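PDB 3BQX: glyoxalase-related enzyme from Fulvimarina pelagi, which is of unknown function but belongs to the vicinal oxygen chelate superfamily, alongside glyoxalases, dioxygenases and bleomycin resistance proteins. Local coordinates for residues Y41-N44 with G45-L48; E17-A20 with R21-E25; V53-L56 with Q57-V60. One frame throughout, in Å; residues are numbered along the deposited sequence.

Contact 1 (Y41-N44 with G45-L48); sequences YQMN and GFVL
M43, a selenomethionine, lays its CB over one face of the F46 ring, 3.6 Å from the ring centroid and offset toward the rim, a CH-pi contact at the end of the beta hairpin that joins strands 38-42 and 47-52. M43 CG touches L48 CB at 3.7 Å, and the bend at chi2 (-64°) keeps SE near the same CB. A long, flexible, apolar side chain suits this spot because it can follow two neighbours at once. F46 has its CG between its own backbone N and carbonyl carbon (chi1 69°), a torsion that carries the ring beneath M43 CB and beside the N44 amide. N44 runs alongside it, with OD1 3.4 Å from F46 CE2, while that oxygen takes a hydrogen bond from V6 N of the second subunit.

The backbone frame is antiparallel. Y41 and L48 form a hydrogen-bonded pair, with Y41 N to L48 O at 2.8 Å and L48 N to Y41 O at 3.0 Å; Q42 and V47 form the non-hydrogen-bonded pair next to it. M43 N then gives a further bond of 2.8 Å to F46 O before the chain reverses. The reversal contains an inverse gamma turn centred on N44, closed by a weak bond from G45 N to M43 O. G45 adopts a positive phi, a conformation that its lack of a beta carbon makes easy.

The turn also belongs to the dimer interface, where F46 meets its counterpart in the second subunit edge-to-face. Q42 is tied there too, through OE1 to F139 N and NE2 to V137 O of that subunit. Its NE2 also gives a nearly straight bond (176°) to M43 O, 3.3 Å away and in the plane of the amide.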
# COMPACT_ATOMS: atom_id res chain seq x y z
N TYR A 41 8.55 9.14 1.63
CA TYR A 41 8.12 9.59 2.95
C TYR A 41 8.36 8.42 3.90
O TYR A 41 7.98 7.29 3.59
CB TYR A 41 6.63 9.93 2.98
CG TYR A 41 6.18 11.01 2.02
CD1 TYR A 41 6.16 12.35 2.40
CD2 TYR A 41 5.77 10.69 0.73
CE1 TYR A 41 5.74 13.35 1.52
CE2 TYR A 41 5.35 11.67 -0.16
CZ TYR A 41 5.34 13.00 0.24
OH TYR A 41 4.94 13.96 -0.66
N GLN A 42 9.00 8.66 5.04
CA GLN A 42 9.22 7.58 6.00
C GLN A 42 7.93 7.38 6.80
O GLN A 42 7.45 8.30 7.46
CB GLN A 42 10.36 7.92 6.96
CG GLN A 42 10.63 6.80 7.97
CD GLN A 42 11.09 5.51 7.31
OE1 GLN A 42 12.13 5.49 6.66
NE2 GLN A 42 10.32 4.44 7.47
N MSE A 43 7.39 6.17 6.74
CA MSE A 43 6.15 5.86 7.44
C MSE A 43 6.36 4.94 8.65
O MSE A 43 7.49 4.75 9.11
CB MSE A 43 5.16 5.22 6.46
CG MSE A 43 5.02 6.03 5.14
SE MSE A 43 4.31 7.83 5.26
CE MSE A 43 2.48 7.33 5.56
N ASN A 44 5.27 4.37 9.14
CA ASN A 44 5.28 3.49 10.31
C ASN A 44 5.72 2.06 10.00
O ASN A 44 4.92 1.13 10.06
CB ASN A 44 3.89 3.48 10.96
CG ASN A 44 2.78 3.19 9.96
OD1 ASN A 44 2.70 3.82 8.91
ND2 ASN A 44 1.91 2.24 10.29
N GLY A 45 7.00 1.90 9.68
CA GLY A 45 7.52 0.58 9.39
C GLY A 45 7.88 0.35 7.94
O GLY A 45 8.45 -0.69 7.59
N PHE A 46 7.57 1.32 7.09
CA PHE A 46 7.82 1.19 5.66
C PHE A 46 7.93 2.59 5.06
O PHE A 46 7.74 3.59 5.76
CB PHE A 46 6.66 0.45 5.00
CG PHE A 46 5.37 1.23 4.99
CD1 PHE A 46 5.03 2.01 3.89
CD2 PHE A 46 4.54 1.25 6.11
CE1 PHE A 46 3.88 2.79 3.89
CE2 PHE A 46 3.39 2.03 6.12
CZ PHE A 46 3.06 2.80 5.01
N VAL A 47 8.21 2.64 3.77
CA VAL A 47 8.35 3.89 3.04
C VAL A 47 7.23 4.04 2.01
O VAL A 47 6.87 3.06 1.35
CB VAL A 47 9.71 3.93 2.31
CG1 VAL A 47 9.87 5.23 1.54
CG2 VAL A 47 10.83 3.77 3.31
N LEU A 48 6.68 5.25 1.90
CA LEU A 48 5.66 5.55 0.90
C LEU A 48 6.39 6.32 -0.19
O LEU A 48 7.09 7.30 0.09
CB LEU A 48 4.55 6.43 1.49
CG LEU A 48 3.59 7.04 0.46
CD1 LEU A 48 2.74 5.95 -0.18
CD2 LEU A 48 2.68 8.06 1.13

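Contact 2 (E17-A20 with R21-E25); sequences EASA and RFYGE
A20 O receives the N-H of G24 at 2.7 Å, the shortest of the four i to i+4 bonds that cross between 17-20 and 21-25. The bond is bent, 142° at the hydrogen, and the donor is tilted out of the carbonyl plane. Glycine fits here because it brings no side chain against the A20 carbonyl as the helix widens into a pi-type turn at 22-25. One residue earlier, Y23 N meets S19 O at 3.1 Å almost straight, and R21 N and F22 N bond to E17 O and A18 O.

On the buried side, S19 and Y23 stand one turn apart. S19 OG lies at the edge of the Y23 ring, in its plane and 3.6 Å from CE2. Small S19 fits between the ring edge and the strands, its side chain touching I13 and T50. With Y23 CG beside its backbone N (chi1 -68°), the ring leans back along the helix toward S19. F22 covers one face of the same ring: its CD2 sits 3.5 Å above the plane of the Y23 ring, over the centre, an approach that could limit the ring's rotation. Y23 packs on the sheet at L11 and T50, while F22 packs on the loop at D115 and P116. The buried hydroxyl of Y23 is satisfied and held in place by hydrogen bonds with both D115 OD2 and W121 NE1.

The opposite character appears at E17, R21 and E25, which are exposed and charged, with R21 extended outward. This is an amphipathic helix, 16-26, following strand 8-13 and packing on the mixed sheet of 8-13, 47-52, 38-42 and 33-34, an arrangement consistent with the vicinal oxygen chelate fold.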
# COMPACT_ATOMS: atom_id res chain seq x y z
N GLU A 17 4.64 18.16 -7.97
CA GLU A 17 4.19 19.29 -7.18
C GLU A 17 2.78 19.09 -6.65
O GLU A 17 2.50 19.36 -5.48
CB GLU A 17 4.27 20.58 -8.02
CG GLU A 17 4.07 21.85 -7.19
CD GLU A 17 4.35 23.11 -7.98
OE1 GLU A 17 3.66 23.35 -8.99
OE2 GLU A 17 5.26 23.87 -7.58
N ALA A 18 1.89 18.59 -7.51
CA ALA A 18 0.50 18.35 -7.11
C ALA A 18 0.44 17.28 -6.01
O ALA A 18 -0.30 17.40 -5.04
CB ALA A 18 -0.33 17.92 -8.32
N SER A 19 1.25 16.24 -6.18
CA SER A 19 1.29 15.15 -5.21
C SER A 19 1.90 15.64 -3.89
O SER A 19 1.37 15.36 -2.82
CB SER A 19 2.12 13.99 -5.77
OG SER A 19 2.03 12.85 -4.94
N ALA A 20 3.01 16.37 -3.99
CA ALA A 20 3.67 16.91 -2.80
C ALA A 20 2.74 17.83 -2.01
O ALA A 20 2.81 17.90 -0.78
CB ALA A 20 4.94 17.65 -3.20
N ARG A 21 1.87 18.55 -2.72
CA ARG A 21 0.92 19.46 -2.08
C ARG A 21 -0.08 18.67 -1.24
O ARG A 21 -0.37 19.03 -0.10
CB ARG A 21 0.18 20.29 -3.13
CG ARG A 21 -0.86 21.22 -2.55
CD ARG A 21 -1.80 21.73 -3.63
NE ARG A 21 -2.91 22.50 -3.07
CZ ARG A 21 -4.02 22.79 -3.74
NH1 ARG A 21 -4.17 22.37 -4.99
NH2 ARG A 21 -4.99 23.49 -3.16
N PHE A 22 -0.62 17.60 -1.83
CA PHE A 22 -1.59 16.76 -1.14
C PHE A 22 -1.00 16.12 0.12
O PHE A 22 -1.56 16.23 1.21
CB PHE A 22 -2.08 15.65 -2.07
CG PHE A 22 -3.10 14.73 -1.43
CD1 PHE A 22 -4.42 15.14 -1.26
CD2 PHE A 22 -2.73 13.45 -1.00
CE1 PHE A 22 -5.36 14.30 -0.67
CE2 PHE A 22 -3.67 12.60 -0.40
CZ PHE A 22 -4.99 13.03 -0.24
N TYR A 23 0.15 15.47 -0.02
CA TYR A 23 0.76 14.81 1.13
C TYR A 23 1.40 15.78 2.12
O TYR A 23 1.38 15.54 3.32
CB TYR A 23 1.77 13.75 0.65
CG TYR A 23 1.05 12.59 -0.03
CD1 TYR A 23 0.27 11.71 0.71
CD2 TYR A 23 1.05 12.47 -1.42
CE1 TYR A 23 -0.51 10.74 0.08
CE2 TYR A 23 0.27 11.51 -2.06
CZ TYR A 23 -0.51 10.65 -1.30
OH TYR A 23 -1.33 9.74 -1.92
N GLY A 24 1.92 16.89 1.61
CA GLY A 24 2.54 17.87 2.48
C GLY A 24 1.57 18.82 3.16
O GLY A 24 1.55 18.92 4.39
N GLU A 25 0.75 19.51 2.38
CA GLU A 25 -0.21 20.46 2.93
C GLU A 25 -1.49 19.79 3.42
O GLU A 25 -2.17 20.30 4.32
CB GLU A 25 -0.56 21.53 1.89
CG GLU A 25 0.61 22.43 1.53
CD GLU A 25 0.25 23.45 0.46
OE1 GLU A 25 -0.74 24.19 0.66
OE2 GLU A 25 0.96 23.51 -0.57

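Contact 3 (V53-L56 with Q57-V60); sequences VQNL and QEDV
Q57 starts the second turn by giving its N-H to V53 O at 2.8 Å, nearly straight at 172°. Its side chain runs out extended from CG, and OE1 accepts a hydrogen from a water that also donates to Q54 O, 2.9 Å from the water oxygen. A long amide suits this edge, since it can reach back to Q54 O through one bridging water while packing on A63 and V64.

E58 follows with its N bonded to Q54 O at 3.0 Å, so that carbonyl serves both an amide and a water. The E58 carboxylate lies alongside the N55 amide, the two planes 35° apart, and a second water links N55 O to E58 OE2, the latter bond being weak. An exposed charge is easily hydrated here.

D59 N bonds to N55 O, but its buried carboxylate turns to the second subunit, where D59 OD1 forms a salt bridge with R110 NH2 and OD2 a hydrogen bond with Y112 OH. V60 closes the walk: its N reaches L56 O at 3.1 Å, and the V60 and L56 side chains run side by side, pointing the same way, with V60 CG2 4.1 Å from L56 CD1. These branched apolar residues suit the buried side: L56 packs on S70 and V60 on Y112, both of the second subunit.

The whole is a short amphipathic alpha helix, here 53-60, lying directly after strand 47-52 and facing the dimer partner.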
# COMPACT_ATOMS: atom_id res chain seq x y z
N VAL A 53 4.63 8.04 -13.10
CA VAL A 53 4.18 6.82 -13.75
C VAL A 53 5.09 6.28 -14.85
O VAL A 53 5.32 5.08 -14.94
CB VAL A 53 2.76 6.98 -14.34
CG1 VAL A 53 2.24 5.63 -14.81
CG2 VAL A 53 1.84 7.58 -13.31
N GLN A 54 5.62 7.17 -15.70
CA GLN A 54 6.49 6.72 -16.79
C GLN A 54 7.67 5.92 -16.24
O GLN A 54 8.05 4.90 -16.79
CB GLN A 54 7.05 7.91 -17.59
CG GLN A 54 6.07 9.01 -17.94
CD GLN A 54 6.03 10.10 -16.88
OE1 GLN A 54 5.34 9.97 -15.87
NE2 GLN A 54 6.78 11.18 -17.10
N ASN A 55 8.24 6.42 -15.14
CA ASN A 55 9.39 5.78 -14.51
C ASN A 55 9.01 4.45 -13.85
O ASN A 55 9.76 3.48 -13.92
CB ASN A 55 10.01 6.73 -13.48
CG ASN A 55 10.62 7.96 -14.13
OD1 ASN A 55 11.68 7.87 -14.76
ND2 ASN A 55 9.96 9.10 -13.99
N LEU A 56 7.84 4.41 -13.21
CA LEU A 56 7.40 3.17 -12.59
C LEU A 56 7.20 2.11 -13.67
O LEU A 56 7.67 0.98 -13.54
CB LEU A 56 6.09 3.40 -11.83
CG LEU A 56 5.35 2.14 -11.34
CD1 LEU A 56 6.24 1.32 -10.41
CD2 LEU A 56 4.09 2.57 -10.62
N GLN A 57 6.51 2.50 -14.74
CA GLN A 57 6.23 1.59 -15.85
C GLN A 57 7.53 1.07 -16.45
O GLN A 57 7.63 -0.11 -16.81
CB GLN A 57 5.42 2.32 -16.92
CG GLN A 57 5.01 1.46 -18.09
CD GLN A 57 4.17 2.22 -19.10
OE1 GLN A 57 4.67 3.12 -19.78
NE2 GLN A 57 2.90 1.87 -19.20
N GLU A 58 8.51 1.95 -16.56
CA GLU A 58 9.82 1.60 -17.11
C GLU A 58 10.52 0.55 -16.25
O GLU A 58 11.14 -0.38 -16.77
CB GLU A 58 10.69 2.85 -17.20
CG GLU A 58 12.12 2.59 -17.65
CD GLU A 58 13.03 3.80 -17.44
OE1 GLU A 58 14.21 3.74 -17.86
OE2 GLU A 58 12.57 4.81 -16.85
N ASP A 59 10.42 0.70 -14.94
CA ASP A 59 11.06 -0.22 -14.02
C ASP A 59 10.42 -1.61 -14.05
O ASP A 59 11.12 -2.62 -14.01
CB ASP A 59 11.04 0.33 -12.59
CG ASP A 59 12.12 -0.27 -11.72
OD1 ASP A 59 13.31 -0.09 -12.05
OD2 ASP A 59 11.78 -0.92 -10.71
N VAL A 60 9.10 -1.66 -14.11
CA VAL A 60 8.40 -2.94 -14.16
C VAL A 60 8.67 -3.65 -15.49
O VAL A 60 8.70 -4.88 -15.55
CB VAL A 60 6.87 -2.76 -13.97
CG1 VAL A 60 6.16 -4.10 -14.12
CG2 VAL A 60 6.60 -2.17 -12.60
O HOH W 1 7.29 4.32 -19.48
O HOH W 2 12.51 3.85 -14.19

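How the contacts relate
Contact 1 is the most buried and mixes strand pairing with apolar and aromatic packing, whereas contacts 2 and 3 each lie within a single helix with one exposed and one buried side. Contacts 1 and 2 touch: Y41 OH lies 3.4 Å from Y23 CB, so the hairpin and helix 16-26 pack directly on each other. Contact 3 stands apart, about 11 Å from contact 1 and about 10 Å from contact 2 between nearest atoms, although strand 47-52 leads straight into its helix. Contacts 1 and 3 both meet the second subunit, contact 1 through amide and backbone bonds and an F46 ring pair, contact 3 through the D59 carboxylate and apolar packing; contact 2 does not.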